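Putative dehydrogenase (Pseudomonas fluorescens, PDB 6UUG) is the flavin-dependent methanesulfinate monooxygenase MsuC, the oxygenase of a two-component system in bacterial sulfur assimilation, built on the acyl-CoA dehydrogenase fold. Local coordinates at residues His109-Ala114 / Pro249-Leu254; Thr255-Phe260 / Val348-Gln353; Val314-Ala319 / Ala340-Thr345. One frame throughout, in Å; residues are numbered along the deposited sequence.

Interaction 1. Residues His109-Ala114 / Pro249-Leu254; sequences HHLMLA and PLIAQL
A first torsion of 176° sets CG of L111 opposite its own backbone N, and from there the forked end of the leucine reaches A252 on the other helix. In I251, CG1 lies beside the backbone N (chi1 -68°) and carries CD1 to A114, while the branch methyl CG2, on the far side from that N, meets L111. The fork of L111 therefore closes on two neighbouring residues. Its CD2 rests on A252 CB at 3.7 Å, while its CD1 sits between I251 CG2, at 3.8 Å, and the start of A252. L111 and A252 also have the nearest CA atoms of the two segments. A turn further along, A114 CB touches I251 CD1 at 4.1 Å.

The segments belong to helix 100-119, in the N-terminal domain of the acyl-CoA dehydrogenase family, and helix 247-277, a member of the C-terminal helical bundle. The two segments run nearly antiparallel (171°) with their axes 10.0 Å apart, a spacing bridged here by the long side chains of L111 and I251. A252 and A114 suit their places as small methyls that let the branched ends come close. Shortening L111 to an alanine is likely to open a gap beside A252 and leave I251 CG2 without its partner. W85 of helix 85-96 packs on both A114 and I251, and L321 and W325 of helix 294-327 also pack on the isoleucine.

Interaction 2. Residues Thr255-Phe260 / Val348-Gln353; sequences TFTHMF and VAASRQ
Helices 247-277 and 333-360 pack side by side in the C-terminal helical bundle of the acyl-CoA dehydrogenase fold, and this contact joins F260 of the first to A350 and S351 of the second. The two segments run in roughly the same direction, crossing at 36° with axes 8.9 Å apart. A small residue suits that spacing: A350 points toward the other helix, and its CB meets F260 CB at 3.8 Å while lying near the plane of the phenyl ring, at its edge. T257, one turn earlier, adds a looser touch, its CG2 4.2 Å from A350 CB.

The first torsion of F260 (chi1 -63°, CG beside the backbone N) sets the ring next to S351, whose OG comes obliquely to within 3.2 Å of CE2. That hydroxyl is hydrogen-bonded to the backbone O of K347, and T257 OG1 likewise to that of Q253. On one face of the phenyl ring F256 O sits 3.1 Å above the plane, toward the rim.

At the backbone a water donates to A350 O at 2.8 Å and, weakly, to F260 O at 3.0 Å. The methyl contact at A350 is apolar, whereas the serine hydroxyl lies against ring CH atoms; its bond to K347 O probably lets it sit there without needing a polar partner from F260.

Interaction 3. Residues Val314-Ala319 / Ala340-Thr345; sequences VERAAA and ATAIAT
R316 extends its side chain alongside A342, bringing NE to 4.3 Å from the alanine CB, an oblique approach of the guanidinium. Next to it A317 points toward the partner helix. Its methyl lies between two residues there, with CB 3.9 Å from I343 CG1 and 4.0 Å from the backbone A342 O. The first torsion of I343 (chi1 -70°) turns CG1 to the side where A317 CB lies. Alanine suits both A317 and A342, since segments 314-319 and 340-345, on successive antiparallel helices of the C-terminal bundle, have axes only 8.6 Å apart and cross at -155°.

One water lies in the plane of the guanidinium, at its edge. It accepts from R316 NH2 at 3.0 Å and donates to A342 O at 2.8 Å, tying the arginine to the facing backbone. On helix 333-360 itself, T345 OG1 and T345 N reach T341 O from opposite faces of its plane.

R316 NH2 also forms a salt bridge with E308 of the second subunit. The one guanidinium thus serves two boundaries, a water-mediated link between helices and a charged link between subunits, and the carboxylate probably offsets its charge next to the A342 methyl.

Helix 247-277 carries interaction 1 and then, directly onward in sequence, interaction 2, with centres about 15 Å apart. Interaction 3 is nested within the chain loop that interaction 2 closes and shares helix 333-360 with it, their centres about 11 Å apart. It packs against both neighbours: L250 CB lies 3.6 Å from I343 CD1, and H258 CE1 lies 3.5 Å from V314 CG1. Interactions 2 and 3, with this packing of L250 and H258, join helices 247-277, 294-327 and 333-360, while interaction 1 adds helix 100-119 of the N-terminal domain. Interactions 2 and 3 also border the second subunit, through the R352–E302 and R316–E308 salt bridges, the glutamates being of that subunit.

Interaction 1. Residues His109-Ala114 / Pro249-Leu254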
loop_
_atom_site.group_PDB
_atom_site.type_symbol
_atom_site.label_atom_id
_atom_site.label_comp_id
_atom_site.label_asym_id
_atom_site.label_seq_id
_atom_site.Cartn_x
_atom_site.Cartn_y
_atom_site.Cartn_z
ATOM N N HIS A 109 0.643 -34.868 6.436
ATOM C CA HIS A 109 1.118 -36.238 6.608
ATOM C C HIS A 109 2.568 -36.255 7.104
ATOM O O HIS A 109 2.895 -36.906 8.104
ATOM C CB HIS A 109 0.953 -37.001 5.284
ATOM C CG HIS A 109 1.778 -38.243 5.189
ATOM N ND1 HIS A 109 1.340 -39.463 5.659
ATOM C CD2 HIS A 109 3.021 -38.451 4.691
ATOM C CE1 HIS A 109 2.279 -40.372 5.449
ATOM N NE2 HIS A 109 3.310 -39.783 4.869
ATOM N N HIS A 110 3.455 -35.500 6.450
ATOM C CA HIS A 110 4.851 -35.545 6.894
ATOM C C HIS A 110 5.042 -34.828 8.227
ATOM O O HIS A 110 5.953 -35.173 8.994
ATOM C CB HIS A 110 5.764 -34.984 5.798
ATOM C CG HIS A 110 5.834 -35.876 4.596
ATOM N ND1 HIS A 110 6.505 -37.079 4.616
ATOM C CD2 HIS A 110 5.260 -35.785 3.372
ATOM C CE1 HIS A 110 6.370 -37.678 3.448
ATOM N NE2 HIS A 110 5.612 -36.918 2.676
ATOM N N LEU A 111 4.197 -33.835 8.521
ATOM C CA LEU A 111 4.206 -33.229 9.852
ATOM C C LEU A 111 3.809 -34.235 10.932
ATOM O O LEU A 111 4.367 -34.217 12.036
ATOM C CB LEU A 111 3.272 -32.011 9.889
ATOM C CG LEU A 111 3.109 -31.329 11.250
ATOM C CD1 LEU A 111 4.397 -30.680 11.703
ATOM C CD2 LEU A 111 1.994 -30.270 11.179
ATOM N N MET A 112 2.841 -35.112 10.642
ATOM C CA MET A 112 2.468 -36.132 11.627
ATOM C C MET A 112 3.626 -37.089 11.889
ATOM O O MET A 112 3.886 -37.463 13.040
ATOM C CB MET A 112 1.241 -36.918 11.160
ATOM C CG MET A 112 -0.027 -36.088 10.940
ATOM S SD MET A 112 -0.441 -34.970 12.296
ATOM C CE MET A 112 -0.261 -33.367 11.501
ATOM N N LEU A 113 4.349 -37.478 10.834
ATOM C CA LEU A 113 5.536 -38.306 11.025
ATOM C C LEU A 113 6.593 -37.575 11.843
ATOM O O LEU A 113 7.233 -38.169 12.718
ATOM C CB LEU A 113 6.092 -38.729 9.666
ATOM C CG LEU A 113 5.257 -39.721 8.863
ATOM C CD1 LEU A 113 5.938 -39.966 7.525
ATOM C CD2 LEU A 113 5.137 -41.036 9.655
ATOM N N ALA A 114 6.781 -36.277 11.586
ATOM C CA ALA A 114 7.718 -35.499 12.389
ATOM C C ALA A 114 7.302 -35.463 13.849
ATOM O O ALA A 114 8.160 -35.435 14.740
ATOM C CB ALA A 114 7.826 -34.069 11.853
ATOM N N PRO A 249 6.395 -27.192 15.887
ATOM C CA PRO A 249 5.555 -26.095 15.375
ATOM C C PRO A 249 6.209 -25.330 14.237
ATOM O O PRO A 249 5.496 -24.786 13.384
ATOM C CB PRO A 249 5.343 -25.206 16.612
ATOM C CG PRO A 249 6.509 -25.514 17.507
ATOM C CD PRO A 249 6.777 -26.976 17.296
ATOM N N LEU A 250 7.541 -25.281 14.197
ATOM C CA LEU A 250 8.228 -24.569 13.128
ATOM C C LEU A 250 8.100 -25.315 11.803
ATOM O O LEU A 250 7.964 -24.689 10.744
ATOM C CB LEU A 250 9.694 -24.344 13.511
ATOM C CG LEU A 250 9.938 -23.604 14.832
ATOM C CD1 LEU A 250 11.418 -23.299 15.016
ATOM C CD2 LEU A 250 9.126 -22.299 14.845
ATOM N N ILE A 251 8.155 -26.651 11.843
ATOM C CA ILE A 251 7.878 -27.442 10.648
ATOM C C ILE A 251 6.454 -27.179 10.158
ATOM O O ILE A 251 6.216 -27.005 8.960
ATOM C CB ILE A 251 8.125 -28.935 10.928
ATOM C CG1 ILE A 251 9.626 -29.176 11.137
ATOM C CG2 ILE A 251 7.587 -29.805 9.777
ATOM C CD1 ILE A 251 9.926 -30.522 11.823
ATOM N N ALA A 252 5.489 -27.134 11.076
ATOM C CA ALA A 252 4.115 -26.811 10.684
ATOM C C ALA A 252 4.030 -25.436 10.022
ATOM O O ALA A 252 3.435 -25.294 8.947
ATOM C CB ALA A 252 3.188 -26.884 11.902
ATOM N N GLN A 253 4.624 -24.413 10.653
ATOM C CA GLN A 253 4.597 -23.060 10.097
ATOM C C GLN A 253 5.268 -22.995 8.732
ATOM O O GLN A 253 4.754 -22.345 7.816
ATOM C CB GLN A 253 5.281 -22.087 11.055
ATOM C CG GLN A 253 4.516 -21.883 12.356
ATOM C CD GLN A 253 3.278 -21.024 12.154
ATOM O OE1 GLN A 253 3.355 -19.957 11.544
ATOM N NE2 GLN A 253 2.126 -21.496 12.646
ATOM N N LEU A 254 6.425 -23.647 8.578
ATOM C CA LEU A 254 7.105 -23.609 7.287
ATOM C C LEU A 254 6.388 -24.458 6.235
ATOM O O LEU A 254 6.514 -24.180 5.036
ATOM C CB LEU A 254 8.577 -24.044 7.464
ATOM C CG LEU A 254 9.507 -23.793 6.269
ATOM C CD1 LEU A 254 9.438 -22.350 5.825
ATOM C CD2 LEU A 254 10.958 -24.160 6.616
#

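Interaction 2. Residues Thr255-Phe260 / Val348-Gln353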
loop_
_atom_site.group_PDB
_atom_site.type_symbol
_atom_site.label_atom_id
_atom_site.label_comp_id
_atom_site.label_asym_id
_atom_site.label_seq_id
_atom_site.Cartn_x
_atom_site.Cartn_y
_atom_site.Cartn_z
ATOM N N THR A 255 5.614 -25.466 6.651
ATOM C CA THR A 255 4.794 -26.217 5.700
ATOM C C THR A 255 3.718 -25.322 5.100
ATOM O O THR A 255 3.562 -25.262 3.873
ATOM C CB THR A 255 4.174 -27.439 6.390
ATOM O OG1 THR A 255 5.218 -28.341 6.798
ATOM C CG2 THR A 255 3.211 -28.175 5.456
ATOM N N PHE A 256 2.988 -24.593 5.957
ATOM C CA PHE A 256 2.031 -23.599 5.469
ATOM C C PHE A 256 2.712 -22.588 4.567
ATOM O O PHE A 256 2.169 -22.212 3.525
ATOM C CB PHE A 256 1.374 -22.852 6.635
ATOM C CG PHE A 256 0.257 -23.603 7.285
ATOM C CD1 PHE A 256 -0.835 -24.012 6.540
ATOM C CD2 PHE A 256 0.272 -23.846 8.645
ATOM C CE1 PHE A 256 -1.883 -24.697 7.140
ATOM C CE2 PHE A 256 -0.770 -24.527 9.255
ATOM C CZ PHE A 256 -1.849 -24.954 8.496
ATOM N N THR A 257 3.905 -22.129 4.967
ATOM C CA THR A 257 4.603 -21.099 4.205
ATOM C C THR A 257 4.919 -21.579 2.795
ATOM O O THR A 257 4.748 -20.827 1.829
ATOM C CB THR A 257 5.886 -20.671 4.927
ATOM O OG1 THR A 257 5.559 -20.112 6.206
ATOM C CG2 THR A 257 6.627 -19.603 4.118
ATOM N N HIS A 258 5.413 -22.818 2.659
ATOM C CA HIS A 258 5.679 -23.360 1.328
ATOM C C HIS A 258 4.398 -23.486 0.514
ATOM O O HIS A 258 4.417 -23.309 -0.713
ATOM C CB HIS A 258 6.380 -24.720 1.438
ATOM C CG HIS A 258 7.854 -24.618 1.651
ATOM N ND1 HIS A 258 8.416 -24.238 2.847
ATOM C CD2 HIS A 258 8.887 -24.843 0.799
ATOM C CE1 HIS A 258 9.737 -24.241 2.727
ATOM N NE2 HIS A 258 10.047 -24.606 1.492
ATOM N N MET A 259 3.283 -23.831 1.173
ATOM C CA MET A 259 1.981 -23.853 0.501
ATOM C C MET A 259 1.628 -22.477 -0.048
ATOM O O MET A 259 1.156 -22.348 -1.189
ATOM C CB MET A 259 0.878 -24.314 1.466
ATOM C CG MET A 259 0.892 -25.776 1.858
ATOM S SD MET A 259 -0.227 -26.110 3.257
ATOM C CE MET A 259 -1.745 -25.357 2.685
ATOM N N PHE A 260 1.796 -21.437 0.784
ATOM C CA PHE A 260 1.462 -20.079 0.373
ATOM C C PHE A 260 2.255 -19.662 -0.858
ATOM O O PHE A 260 1.712 -19.054 -1.788
ATOM C CB PHE A 260 1.740 -19.086 1.513
ATOM C CG PHE A 260 0.917 -19.299 2.774
ATOM C CD1 PHE A 260 -0.116 -20.219 2.831
ATOM C CD2 PHE A 260 1.207 -18.551 3.918
ATOM C CE1 PHE A 260 -0.865 -20.396 4.020
ATOM C CE2 PHE A 260 0.471 -18.730 5.094
ATOM C CZ PHE A 260 -0.561 -19.649 5.134
ATOM N N VAL A 348 5.086 -14.155 6.800
ATOM C CA VAL A 348 4.428 -12.860 6.622
ATOM C C VAL A 348 4.515 -12.415 5.163
ATOM O O VAL A 348 3.513 -12.008 4.556
ATOM C CB VAL A 348 5.023 -11.812 7.576
ATOM C CG1 VAL A 348 4.473 -10.424 7.249
ATOM C CG2 VAL A 348 4.653 -12.182 9.010
ATOM N N ALA A 349 5.704 -12.526 4.561
ATOM C CA ALA A 349 5.861 -12.118 3.169
ATOM C C ALA A 349 5.017 -12.983 2.244
ATOM O O ALA A 349 4.312 -12.462 1.364
ATOM C CB ALA A 349 7.331 -12.183 2.749
ATOM N N ALA A 350 5.065 -14.303 2.426
ATOM C CA ALA A 350 4.285 -15.183 1.556
ATOM C C ALA A 350 2.797 -14.910 1.701
ATOM O O ALA A 350 2.059 -14.939 0.715
ATOM C CB ALA A 350 4.571 -16.648 1.860
ATOM N N SER A 351 2.344 -14.646 2.927
ATOM C CA SER A 351 0.922 -14.405 3.163
ATOM C C SER A 351 0.470 -13.124 2.490
ATOM O O SER A 351 -0.514 -13.112 1.733
ATOM C CB SER A 351 0.647 -14.325 4.671
ATOM O OG SER A 351 0.846 -15.591 5.293
ATOM N N ARG A 352 1.154 -12.022 2.791
ATOM C CA ARG A 352 0.685 -10.708 2.358
ATOM C C ARG A 352 0.925 -10.498 0.875
ATOM O O ARG A 352 0.018 -10.086 0.134
ATOM C CB ARG A 352 1.394 -9.614 3.140
ATOM C CG ARG A 352 0.951 -9.536 4.542
ATOM C CD ARG A 352 1.540 -8.317 5.173
ATOM N NE ARG A 352 0.615 -7.769 6.147
ATOM C CZ ARG A 352 0.903 -6.722 6.907
ATOM N NH1 ARG A 352 2.087 -6.142 6.775
ATOM N NH2 ARG A 352 0.014 -6.265 7.788
ATOM N N GLN A 353 2.161 -10.722 0.431
ATOM C CA GLN A 353 2.456 -10.515 -0.979
ATOM C C GLN A 353 1.806 -11.590 -1.847
ATOM O O GLN A 353 1.417 -11.316 -2.992
ATOM C CB GLN A 353 3.969 -10.473 -1.188
ATOM C CG GLN A 353 4.643 -9.251 -0.547
ATOM C CD GLN A 353 6.147 -9.245 -0.803
ATOM O OE1 GLN A 353 6.903 -9.891 -0.090
ATOM N NE2 GLN A 353 6.574 -8.530 -1.832
HETATM O O HOH W 1 3.093 -16.396 -1.388
#

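Interaction 3. Residues Val314-Ala319 / Ala340-Thr345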
loop_
_atom_site.group_PDB
_atom_site.type_symbol
_atom_site.label_atom_id
_atom_site.label_comp_id
_atom_site.label_asym_id
_atom_site.label_seq_id
_atom_site.Cartn_x
_atom_site.Cartn_y
_atom_site.Cartn_z
ATOM N N VAL A 314 11.672 -17.913 1.801
ATOM C CA VAL A 314 11.198 -19.267 2.074
ATOM C C VAL A 314 12.351 -20.265 1.971
ATOM O O VAL A 314 12.514 -21.152 2.822
ATOM C CB VAL A 314 10.039 -19.621 1.123
ATOM C CG1 VAL A 314 9.657 -21.086 1.264
ATOM C CG2 VAL A 314 8.830 -18.748 1.448
ATOM N N GLU A 315 13.169 -20.131 0.933
ATOM C CA GLU A 315 14.257 -21.083 0.733
ATOM C C GLU A 315 15.329 -20.922 1.795
ATOM O O GLU A 315 15.963 -21.915 2.189
ATOM C CB GLU A 315 14.822 -20.918 -0.678
ATOM C CG GLU A 315 13.843 -21.448 -1.705
ATOM C CD GLU A 315 14.184 -21.095 -3.143
ATOM O OE1 GLU A 315 15.177 -20.361 -3.378
ATOM O OE2 GLU A 315 13.438 -21.555 -4.040
ATOM N N ARG A 316 15.537 -19.694 2.284
ATOM C CA ARG A 316 16.487 -19.515 3.377
ATOM C C ARG A 316 15.984 -20.175 4.652
ATOM O O ARG A 316 16.752 -20.840 5.358
ATOM C CB ARG A 316 16.776 -18.043 3.650
ATOM C CG ARG A 316 17.687 -17.993 4.871
ATOM C CD ARG A 316 17.876 -16.706 5.470
ATOM N NE ARG A 316 16.640 -16.070 5.887
ATOM C CZ ARG A 316 16.641 -14.826 6.327
ATOM N NH1 ARG A 316 17.804 -14.176 6.387
ATOM N NH2 ARG A 316 15.519 -14.240 6.694
ATOM N N ALA A 317 14.702 -20.007 4.973
ATOM C CA ALA A 317 14.160 -20.702 6.139
ATOM C C ALA A 317 14.272 -22.214 6.000
ATOM O O ALA A 317 14.544 -22.919 6.985
ATOM C CB ALA A 317 12.694 -20.300 6.347
ATOM N N ALA A 318 14.062 -22.739 4.788
ATOM C CA ALA A 318 14.150 -24.182 4.604
ATOM C C ALA A 318 15.574 -24.673 4.832
ATOM O O ALA A 318 15.772 -25.715 5.459
ATOM C CB ALA A 318 13.661 -24.575 3.209
ATOM N N ALA A 319 16.575 -23.934 4.347
ATOM C CA ALA A 319 17.965 -24.327 4.597
ATOM C C ALA A 319 18.288 -24.305 6.088
ATOM O O ALA A 319 18.967 -25.208 6.602
ATOM C CB ALA A 319 18.914 -23.410 3.826
ATOM N N ALA A 340 12.986 -19.851 14.029
ATOM C CA ALA A 340 11.605 -19.405 14.185
ATOM C C ALA A 340 11.392 -18.010 13.594
ATOM O O ALA A 340 10.380 -17.759 12.923
ATOM C CB ALA A 340 11.222 -19.426 15.665
ATOM N N THR A 341 12.327 -17.090 13.846
ATOM C CA THR A 341 12.223 -15.742 13.287
ATOM C C THR A 341 12.292 -15.772 11.764
ATOM O O THR A 341 11.516 -15.085 11.086
ATOM C CB THR A 341 13.329 -14.857 13.860
ATOM O OG1 THR A 341 13.154 -14.755 15.278
ATOM C CG2 THR A 341 13.283 -13.458 13.253
ATOM N N ALA A 342 13.197 -16.579 11.207
ATOM C CA ALA A 342 13.322 -16.653 9.752
ATOM C C ALA A 342 12.057 -17.210 9.106
ATOM O O ALA A 342 11.661 -16.772 8.017
ATOM C CB ALA A 342 14.530 -17.519 9.371
ATOM N N ILE A 343 11.434 -18.210 9.736
ATOM C CA ILE A 343 10.203 -18.790 9.195
ATOM C C ILE A 343 9.063 -17.780 9.271
ATOM O O ILE A 343 8.275 -17.622 8.326
ATOM C CB ILE A 343 9.838 -20.085 9.948
ATOM C CG1 ILE A 343 10.835 -21.204 9.624
ATOM C CG2 ILE A 343 8.411 -20.518 9.583
ATOM C CD1 ILE A 343 10.783 -22.389 10.649
ATOM N N ALA A 344 8.927 -17.113 10.417
ATOM C CA ALA A 344 7.842 -16.138 10.550
ATOM C C ALA A 344 8.003 -15.003 9.559
ATOM O O ALA A 344 7.012 -14.513 9.007
ATOM C CB ALA A 344 7.787 -15.583 11.974
ATOM N N THR A 345 9.248 -14.585 9.306
ATOM C CA THR A 345 9.513 -13.542 8.318
ATOM C C THR A 345 9.055 -13.989 6.936
ATOM O O THR A 345 8.378 -13.241 6.216
ATOM C CB THR A 345 11.016 -13.224 8.317
ATOM O OG1 THR A 345 11.395 -12.684 9.591
ATOM C CG2 THR A 345 11.364 -12.223 7.238
HETATM O O HOH W 2 13.596 -16.390 6.017
#